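Local coordinates for acetoin utilization protein (Exiguobacterium sibiricum, PDB 2Q04), which probably transfers acetyl groups as a member of the GNAT acetyltransferase family, perhaps in connection with acetoin utilization, at residues A[37-42]-A[73-78]; A[96-101]-A[131-136]. One frame throughout, in Å; residues are numbered along the deposited sequence.

Contact 1 of 2, residues A[37-42]-A[73-78]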
ATOM      1  N   PRO A  37       7.490   2.200 -17.790  1.00 62.20           N
ATOM      2  CA  PRO A  37       7.092   0.942 -18.459  1.00 63.13           C
ATOM      3  C   PRO A  37       7.316  -0.326 -17.615  1.00 64.49           C
ATOM      4  O   PRO A  37       6.734  -1.367 -17.912  1.00 64.81           O
ATOM      5  CB  PRO A  37       7.987   0.909 -19.706  1.00 63.00           C
ATOM      6  CG  PRO A  37       8.419   2.322 -19.914  1.00 62.16           C
ATOM      7  CD  PRO A  37       8.514   2.928 -18.564  1.00 62.16           C
ATOM      8  N   GLY A  38       8.136  -0.222 -16.565  1.00 65.89           N
ATOM      9  CA  GLY A  38       8.470  -1.377 -15.732  1.00 66.50           C
ATOM     10  C   GLY A  38       7.556  -1.587 -14.531  1.00 67.36           C
ATOM     11  O   GLY A  38       7.896  -2.347 -13.623  1.00 67.42           O
ATOM     12  N   LEU A  39       6.393  -0.929 -14.528  1.00 68.39           N
ATOM     13  CA  LEU A  39       5.428  -1.070 -13.422  1.00 69.44           C
ATOM     14  C   LEU A  39       4.199  -1.860 -13.882  1.00 71.01           C
ATOM     15  O   LEU A  39       3.070  -1.350 -13.868  1.00 70.71           O
ATOM     16  CB  LEU A  39       5.015   0.311 -12.895  1.00 69.26           C
ATOM     17  CG  LEU A  39       6.142   1.139 -12.240  1.00 68.36           C
ATOM     18  CD1 LEU A  39       5.723   2.579 -12.073  1.00 68.10           C
ATOM     19  CD2 LEU A  39       6.555   0.548 -10.906  1.00 67.64           C
ATOM     20  N   THR A  40       4.423  -3.134 -14.224  1.00 73.13           N
ATOM     21  CA  THR A  40       3.375  -3.988 -14.820  1.00 74.56           C
ATOM     22  C   THR A  40       3.038  -5.243 -13.946  1.00 75.45           C
ATOM     23  O   THR A  40       2.610  -6.279 -14.472  1.00 75.38           O
ATOM     24  CB  THR A  40       3.805  -4.468 -16.240  1.00 74.79           C
ATOM     25  OG1 THR A  40       5.059  -5.155 -16.158  1.00 74.34           O
ATOM     26  CG2 THR A  40       3.944  -3.281 -17.192  1.00 73.82           C
ATOM     27  N   ALA A  41       3.189  -5.114 -12.623  1.00 76.31           N
ATOM     28  CA  ALA A  41       2.942  -6.243 -11.699  1.00 77.05           C
ATOM     29  C   ALA A  41       1.446  -6.485 -11.473  1.00 77.49           C
ATOM     30  O   ALA A  41       1.039  -7.594 -11.111  1.00 77.41           O
ATOM     31  CB  ALA A  41       3.645  -6.003 -10.364  1.00 76.86           C
ATOM     32  N   PHE A  42       0.637  -5.443 -11.657  1.00 77.99           N
ATOM     33  CA  PHE A  42      -0.813  -5.560 -11.486  1.00 78.48           C
ATOM     34  C   PHE A  42      -1.532  -5.514 -12.819  1.00 78.59           C
ATOM     35  O   PHE A  42      -2.411  -6.332 -13.082  1.00 79.01           O
ATOM     36  CB  PHE A  42      -1.326  -4.479 -10.542  1.00 78.62           C
ATOM     37  CG  PHE A  42      -0.873  -4.667  -9.124  1.00 78.71           C
ATOM     38  CD1 PHE A  42      -1.472  -5.634  -8.315  1.00 79.24           C
ATOM     39  CD2 PHE A  42       0.215  -3.967  -8.628  1.00 78.94           C
ATOM     40  CE1 PHE A  42      -1.027  -5.854  -7.021  1.00 77.75           C
ATOM     41  CE2 PHE A  42       0.665  -4.181  -7.331  1.00 79.84           C
ATOM     42  CZ  PHE A  42       0.035  -5.127  -6.526  1.00 79.95           C
ATOM     43  N   ILE A  73       8.234   6.324 -11.232  1.00 56.61           N
ATOM     44  CA  ILE A  73       9.006   5.067 -11.196  1.00 56.44           C
ATOM     45  C   ILE A  73       8.638   4.228  -9.974  1.00 56.32           C
ATOM     46  O   ILE A  73       9.232   3.188  -9.720  1.00 57.12           O
ATOM     47  CB  ILE A  73      10.573   5.335 -11.248  1.00 56.03           C
ATOM     48  CG1 ILE A  73      11.054   6.150 -10.033  1.00 55.32           C
ATOM     49  CG2 ILE A  73      10.928   6.065 -12.503  1.00 56.30           C
ATOM     50  CD1 ILE A  73      11.340   5.319  -8.797  1.00 55.08           C
ATOM     51  N   GLY A  74       7.626   4.670  -9.250  1.00 56.23           N
ATOM     52  CA  GLY A  74       7.145   3.957  -8.101  1.00 55.41           C
ATOM     53  C   GLY A  74       5.951   4.662  -7.496  1.00 55.54           C
ATOM     54  O   GLY A  74       5.748   5.851  -7.715  1.00 54.59           O
ATOM     55  N   TYR A  75       5.153   3.925  -6.735  1.00 56.46           N
ATOM     56  CA  TYR A  75       3.980   4.490  -6.101  1.00 56.36           C
ATOM     57  C   TYR A  75       3.506   3.631  -4.945  1.00 56.83           C
ATOM     58  O   TYR A  75       3.896   2.470  -4.809  1.00 55.58           O
ATOM     59  CB  TYR A  75       2.848   4.630  -7.112  1.00 56.37           C
ATOM     60  CG  TYR A  75       2.373   3.305  -7.680  1.00 57.79           C
ATOM     61  CD1 TYR A  75       1.457   2.513  -6.985  1.00 57.80           C
ATOM     62  CD2 TYR A  75       2.836   2.845  -8.919  1.00 58.65           C
ATOM     63  CE1 TYR A  75       1.021   1.296  -7.501  1.00 58.89           C
ATOM     64  CE2 TYR A  75       2.406   1.631  -9.443  1.00 57.08           C
ATOM     65  CZ  TYR A  75       1.496   0.860  -8.729  1.00 57.95           C
ATOM     66  OH  TYR A  75       1.063  -0.339  -9.236  1.00 58.30           O
ATOM     67  N   VAL A  76       2.647   4.212  -4.118  1.00 57.49           N
ATOM     68  CA  VAL A  76       1.966   3.483  -3.086  1.00 57.41           C
ATOM     69  C   VAL A  76       0.568   4.063  -2.963  1.00 56.73           C
ATOM     70  O   VAL A  76       0.398   5.291  -2.990  1.00 55.35           O
ATOM     71  CB  VAL A  76       2.720   3.554  -1.725  1.00 56.90           C
ATOM     72  CG1 VAL A  76       2.831   4.990  -1.237  1.00 59.81           C
ATOM     73  CG2 VAL A  76       2.027   2.688  -0.689  1.00 59.33           C
ATOM     74  N   THR A  77      -0.444   3.177  -2.879  1.00 56.17           N
ATOM     75  CA  THR A  77      -1.859   3.602  -2.925  1.00 55.69           C
ATOM     76  C   THR A  77      -2.582   3.359  -1.616  1.00 55.30           C
ATOM     77  O   THR A  77      -2.268   2.425  -0.887  1.00 53.88           O
ATOM     78  CB  THR A  77      -2.631   2.863  -4.027  1.00 54.96           C
ATOM     79  OG1 THR A  77      -2.873   1.507  -3.622  1.00 57.99           O
ATOM     80  CG2 THR A  77      -1.861   2.879  -5.329  1.00 55.53           C
ATOM     81  N   PHE A  78      -3.563   4.224  -1.327  1.00 55.26           N
ATOM     82  CA  PHE A  78      -4.416   4.072  -0.157  1.00 54.65           C
ATOM     83  C   PHE A  78      -5.822   4.352  -0.545  1.00 55.45           C
ATOM     84  O   PHE A  78      -6.092   5.307  -1.267  1.00 55.99           O
ATOM     85  CB  PHE A  78      -4.005   5.033   0.951  1.00 53.54           C
ATOM     86  CG  PHE A  78      -2.649   4.822   1.438  1.00 53.28           C
ATOM     87  CD1 PHE A  78      -2.408   3.983   2.515  1.00 55.27           C
ATOM     88  CD2 PHE A  78      -1.569   5.447   0.819  1.00 54.79           C
ATOM     89  CE1 PHE A  78      -1.107   3.766   2.971  1.00 55.31           C
ATOM     90  CE2 PHE A  78      -0.278   5.241   1.269  1.00 54.97           C
ATOM     91  CZ  PHE A  78      -0.046   4.404   2.351  1.00 54.68           C
TER

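Contact 2 of 2, residues A[96-101]-A[131-136]. With CA (calcium ion), chain G; EDO (1,2-ethanediol), chain J.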
ATOM      1  N   LEU A  96      -8.656   1.602   6.541  1.00 56.19           N
ATOM      2  CA  LEU A  96      -8.152   2.020   5.249  1.00 56.23           C
ATOM      3  C   LEU A  96      -7.226   0.946   4.711  1.00 55.99           C
ATOM      4  O   LEU A  96      -6.552   0.275   5.475  1.00 56.22           O
ATOM      5  CB  LEU A  96      -7.379   3.333   5.409  1.00 56.65           C
ATOM      6  CG  LEU A  96      -7.045   4.118   4.146  1.00 57.05           C
ATOM      7  CD1 LEU A  96      -8.306   4.651   3.486  1.00 59.06           C
ATOM      8  CD2 LEU A  96      -6.110   5.257   4.485  1.00 57.36           C
ATOM      9  N   GLU A  97      -7.198   0.772   3.400  1.00 56.34           N
ATOM     10  CA  GLU A  97      -6.310  -0.217   2.808  1.00 57.01           C
ATOM     11  C   GLU A  97      -5.160   0.425   2.041  1.00 56.32           C
ATOM     12  O   GLU A  97      -5.360   1.336   1.254  1.00 54.49           O
ATOM     13  CB  GLU A  97      -7.076  -1.181   1.886  1.00 56.39           C
ATOM     14  CG  GLU A  97      -6.191  -2.356   1.372  1.00 57.42           C
ATOM     15  CD  GLU A  97      -6.859  -3.186   0.293  1.00 58.25           C
ATOM     16  OE1 GLU A  97      -8.011  -2.888  -0.060  1.00 60.05           O
ATOM     17  OE2 GLU A  97      -6.208  -4.120  -0.224  1.00 61.15           O
ATOM     18  N   LEU A  98      -3.951  -0.008   2.358  1.00 56.87           N
ATOM     19  CA  LEU A  98      -2.813   0.257   1.539  1.00 57.42           C
ATOM     20  C   LEU A  98      -2.945  -0.696   0.382  1.00 57.37           C
ATOM     21  O   LEU A  98      -2.687  -1.891   0.522  1.00 57.57           O
ATOM     22  CB  LEU A  98      -1.514  -0.012   2.331  1.00 58.42           C
ATOM     23  CG  LEU A  98      -0.158   0.386   1.710  1.00 58.33           C
ATOM     24  CD1 LEU A  98       0.953   0.174   2.729  1.00 57.76           C
ATOM     25  CD2 LEU A  98       0.148  -0.399   0.423  1.00 59.54           C
ATOM     26  N   GLY A  99      -3.506  -0.209  -0.709  1.00 58.20           N
ATOM     27  CA  GLY A  99      -3.836  -1.063  -1.843  1.00 58.52           C
ATOM     28  C   GLY A  99      -2.633  -1.787  -2.375  1.00 59.00           C
ATOM     29  O   GLY A  99      -2.556  -3.009  -2.306  1.00 57.63           O
ATOM     30  N   ALA A 100      -1.661  -1.021  -2.869  1.00 60.29           N
ATOM     31  CA  ALA A 100      -0.465  -1.594  -3.447  1.00 59.44           C
ATOM     32  C   ALA A 100       0.729  -0.645  -3.344  1.00 59.32           C
ATOM     33  O   ALA A 100       0.585   0.534  -3.007  1.00 58.58           O
ATOM     34  CB  ALA A 100      -0.717  -1.972  -4.901  1.00 58.60           C
ATOM     35  N   ILE A 101       1.909  -1.193  -3.604  1.00 59.63           N
ATOM     36  CA  ILE A 101       3.147  -0.442  -3.604  1.00 59.05           C
ATOM     37  C   ILE A 101       4.069  -1.091  -4.607  1.00 58.52           C
ATOM     38  O   ILE A 101       4.366  -2.267  -4.504  1.00 58.62           O
ATOM     39  CB  ILE A 101       3.807  -0.432  -2.205  1.00 58.85           C
ATOM     40  CG1 ILE A 101       5.057   0.447  -2.199  1.00 61.24           C
ATOM     41  CG2 ILE A 101       4.157  -1.828  -1.762  1.00 60.15           C
ATOM     42  CD1 ILE A 101       5.597   0.705  -0.817  1.00 59.60           C
ATOM     43  N   ILE A 131      -4.657   0.927   9.144  1.00 57.67           N
ATOM     44  CA  ILE A 131      -4.279   0.694   7.748  1.00 57.61           C
ATOM     45  C   ILE A 131      -3.820  -0.750   7.547  1.00 57.28           C
ATOM     46  O   ILE A 131      -2.751  -1.140   8.005  1.00 57.49           O
ATOM     47  CB  ILE A 131      -3.145   1.679   7.297  1.00 57.69           C
ATOM     48  CG1 ILE A 131      -3.556   3.128   7.587  1.00 56.95           C
ATOM     49  CG2 ILE A 131      -2.826   1.500   5.787  1.00 55.46           C
ATOM     50  CD1 ILE A 131      -2.409   4.128   7.479  1.00 58.15           C
ATOM     51  N   LEU A 132      -4.642  -1.537   6.881  1.00 57.04           N
ATOM     52  CA  LEU A 132      -4.310  -2.912   6.614  1.00 56.80           C
ATOM     53  C   LEU A 132      -3.848  -3.061   5.185  1.00 56.44           C
ATOM     54  O   LEU A 132      -4.075  -2.188   4.364  1.00 57.14           O
ATOM     55  CB  LEU A 132      -5.523  -3.836   6.908  1.00 56.84           C
ATOM     56  CG  LEU A 132      -6.847  -3.651   6.105  1.00 57.18           C
ATOM     57  CD1 LEU A 132      -6.747  -4.217   4.685  1.00 56.38           C
ATOM     58  CD2 LEU A 132      -7.994  -4.321   6.843  1.00 56.89           C
ATOM     59  N   THR A 133      -3.174  -4.162   4.897  1.00 56.59           N
ATOM     60  CA  THR A 133      -2.707  -4.441   3.541  1.00 56.97           C
ATOM     61  C   THR A 133      -2.583  -5.948   3.335  1.00 56.40           C
ATOM     62  O   THR A 133      -2.349  -6.695   4.286  1.00 56.30           O
ATOM     63  CB  THR A 133      -1.295  -3.732   3.243  1.00 56.24           C
ATOM     64  OG1 THR A 133      -1.168  -3.474   1.846  1.00 57.69           O
ATOM     65  CG2 THR A 133      -0.147  -4.583   3.693  1.00 56.81           C
ATOM     66  N   THR A 134      -2.769  -6.383   2.100  1.00 56.27           N
ATOM     67  CA  THR A 134      -2.656  -7.786   1.748  1.00 57.08           C
ATOM     68  C   THR A 134      -1.615  -7.957   0.673  1.00 57.56           C
ATOM     69  O   THR A 134      -1.560  -7.170  -0.269  1.00 58.67           O
ATOM     70  CB  THR A 134      -3.966  -8.316   1.211  1.00 57.98           C
ATOM     71  OG1 THR A 134      -4.418  -7.471   0.143  1.00 60.82           O
ATOM     72  CG2 THR A 134      -5.015  -8.353   2.303  1.00 58.69           C
ATOM     73  N   GLU A 135      -0.782  -8.990   0.812  1.00 58.00           N
ATOM     74  CA  GLU A 135       0.281  -9.284  -0.171  1.00 56.83           C
ATOM     75  C   GLU A 135       0.222 -10.760  -0.565  1.00 56.67           C
ATOM     76  O   GLU A 135       0.230 -11.628   0.291  1.00 56.81           O
ATOM     77  CB  GLU A 135       1.661  -8.945   0.417  1.00 56.83           C
ATOM     78  CG  GLU A 135       1.955  -7.422   0.512  1.00 57.54           C
ATOM     79  CD  GLU A 135       2.229  -6.777  -0.857  1.00 61.62           C
ATOM     80  OE1 GLU A 135       2.645  -7.503  -1.778  1.00 61.46           O
ATOM     81  OE2 GLU A 135       2.026  -5.539  -1.004  1.00 61.75           O
ATOM     82  N   TYR A 136       0.139 -11.022  -1.872  1.00 55.77           N
ATOM     83  CA  TYR A 136       0.035 -12.370  -2.393  1.00 55.32           C
ATOM     84  C   TYR A 136       1.209 -12.677  -3.319  1.00 55.27           C
ATOM     85  O   TYR A 136       1.547 -11.870  -4.187  1.00 55.23           O
ATOM     86  CB  TYR A 136      -1.257 -12.527  -3.171  1.00 56.39           C
ATOM     87  CG  TYR A 136      -2.488 -12.103  -2.415  1.00 56.59           C
ATOM     88  CD1 TYR A 136      -3.289 -13.042  -1.769  1.00 57.93           C
ATOM     89  CD2 TYR A 136      -2.873 -10.773  -2.370  1.00 57.24           C
ATOM     90  CE1 TYR A 136      -4.445 -12.659  -1.087  1.00 58.99           C
ATOM     91  CE2 TYR A 136      -4.023 -10.376  -1.682  1.00 57.91           C
ATOM     92  CZ  TYR A 136      -4.804 -11.327  -1.050  1.00 58.60           C
ATOM     93  OH  TYR A 136      -5.941 -10.949  -0.394  1.00 60.44           O
TER
HETATM   94 CA    CA G 211      -2.256  -5.396  -1.802  1.00 48.61          CA
HETATM   95  C1  EDO J 214       5.192  -6.314  -4.896  1.00 80.42           C
HETATM   96  O1  EDO J 214       5.186  -6.465  -3.458  1.00 76.23           O
HETATM   97  C2  EDO J 214       3.912  -5.649  -5.362  1.00 79.86           C
HETATM   98  O2  EDO J 214       3.712  -5.911  -6.749  1.00 81.33           O
HETATM   99  O   HOH W   1      -3.699  -4.491   0.228  1.00 40.53           O
HETATM  100  O   HOH W   2       1.775  -4.208  -3.843  1.00 46.18           O
HETATM  101  O   HOH W   3      -0.412  -4.499  -0.487  1.00 30.05           O
HETATM  102  O   HOH W   4      -4.020  -6.536  -3.534  1.00 39.98           O

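Contact 1 of 2, residues A[37-42]-A[73-78]
The Tyr75 ring has the methyl CD1 of Leu39 at one edge, close to the ring plane, 4.3 Å from Tyr75 CD2. At its far end the hydroxyl comes up to the second ring of the contact, with Tyr75 OH 3.8 Å from Phe42 CD2. The hydroxyl comes in obliquely to the Phe42 ring, and the two aromatic side chains are likewise aslant to each other. Phe42 in turn meets His139 ring to ring at about 40°, and Tyr75 rests on Leu52 of helix 45-56. With its CG placed between the backbone N and the carbonyl carbon (chi1 63°), Tyr75 carries its ring away from strand 71-79 towards the loop.

Leu39 fills the other half of the contact. With CG anti to the carbonyl carbon (chi1 -65°), the side chain leans over the strand backbone so that CD2 lies 3.9 Å from Ile73 O, while CD1 reaches both the Tyr75 edge and the backbone, 4.0 Å from Gly74 N. The backbone under this side chain is a classic beta bulge, in which Ile73 and Gly74 both face Ala66 on the neighbouring strand 62-68.

Loop 37-42, between strand 34-35 and helix 45-56, therefore packs on the strand through one leucine and one phenylalanine, burying 194 Å² in total. The segments share no direct hydrogen bond. The polar connection goes through Glu102 on strand 95-103, which accepts a bond from Ala41 N and makes a weak one with Tyr75 OH, itself also weakly bonded to Gln48. The chemistry is thus a largely buried packing of apolar side chains on strand backbone and ring, where a shared carboxylate rather than a direct bond couples loop to strand.

Contact 2 of 2, residues A[96-101]-A[131-136]
The parallel pairing of strands 95-103 and 130-135, the two outer elements of a beta-alpha-beta unit completed by helix 112-121, brings Leu96 beside Ile131 and Glu97 beside Leu132. Two backbone bonds hold this part: Leu132 N to Leu96 O and Leu98 N to Leu132 O, both 3.0 Å. Glu97 CG also rests on Leu132 CD1, and Leu98 CB packs on Ile131 CG2.

Beyond Leu98 the strands diverge, their short axes crossing at 36°, and a calcium ion sits in the opening, a position consistent with the splay between neighbouring parallel strands where GNAT enzymes bind acetyl-CoA. Gly99 O and Thr134 O each bind it at 2.5 Å, joined by three waters. Water 1 donates to Glu97 OE2 and Leu98 O and accepts from Thr134 N; water 3 donates to Thr133 OG1 and to Glu135 OE2, whose partner oxygen OE1 bonds to Trp140.

With OG1 anti to the backbone N (chi1 -153°), Thr133 donates to Leu98 O at 2.6 Å, tilted 19° from the carbonyl plane. A valine in its place would probably leave Leu98 O with one donor fewer and water 3 with Glu135 OE2 but one acceptor fewer, disturbing the calcium shell. Where backbone pairing stops, a hydroxyl, carboxylates, metal-bound water and the calcium, bound by a carbonyl from each strand, join the strands.

Following the chain from the N terminus, contact 1 comes first: loop 37-42 leads into helix 45-56 and strand 62-68, and strand 71-79 then returns to meet the loop. Contact 2 opens only afterwards, when strand 95-103 is followed by helix 112-121 and strand 130-135 comes back alongside. The two closures are in series, neither nested nor crossed. They nevertheless touch, because strands 71-79 and 95-103 are antiparallel neighbours in the same sheet: Thr77 N probably bonds to Ala100 O at 2.8 Å, and Thr77 OG1 takes a bond from Ala100 N. Phe42, packed on Ala100, brings the loop of contact 1 close to the calcium of contact 2.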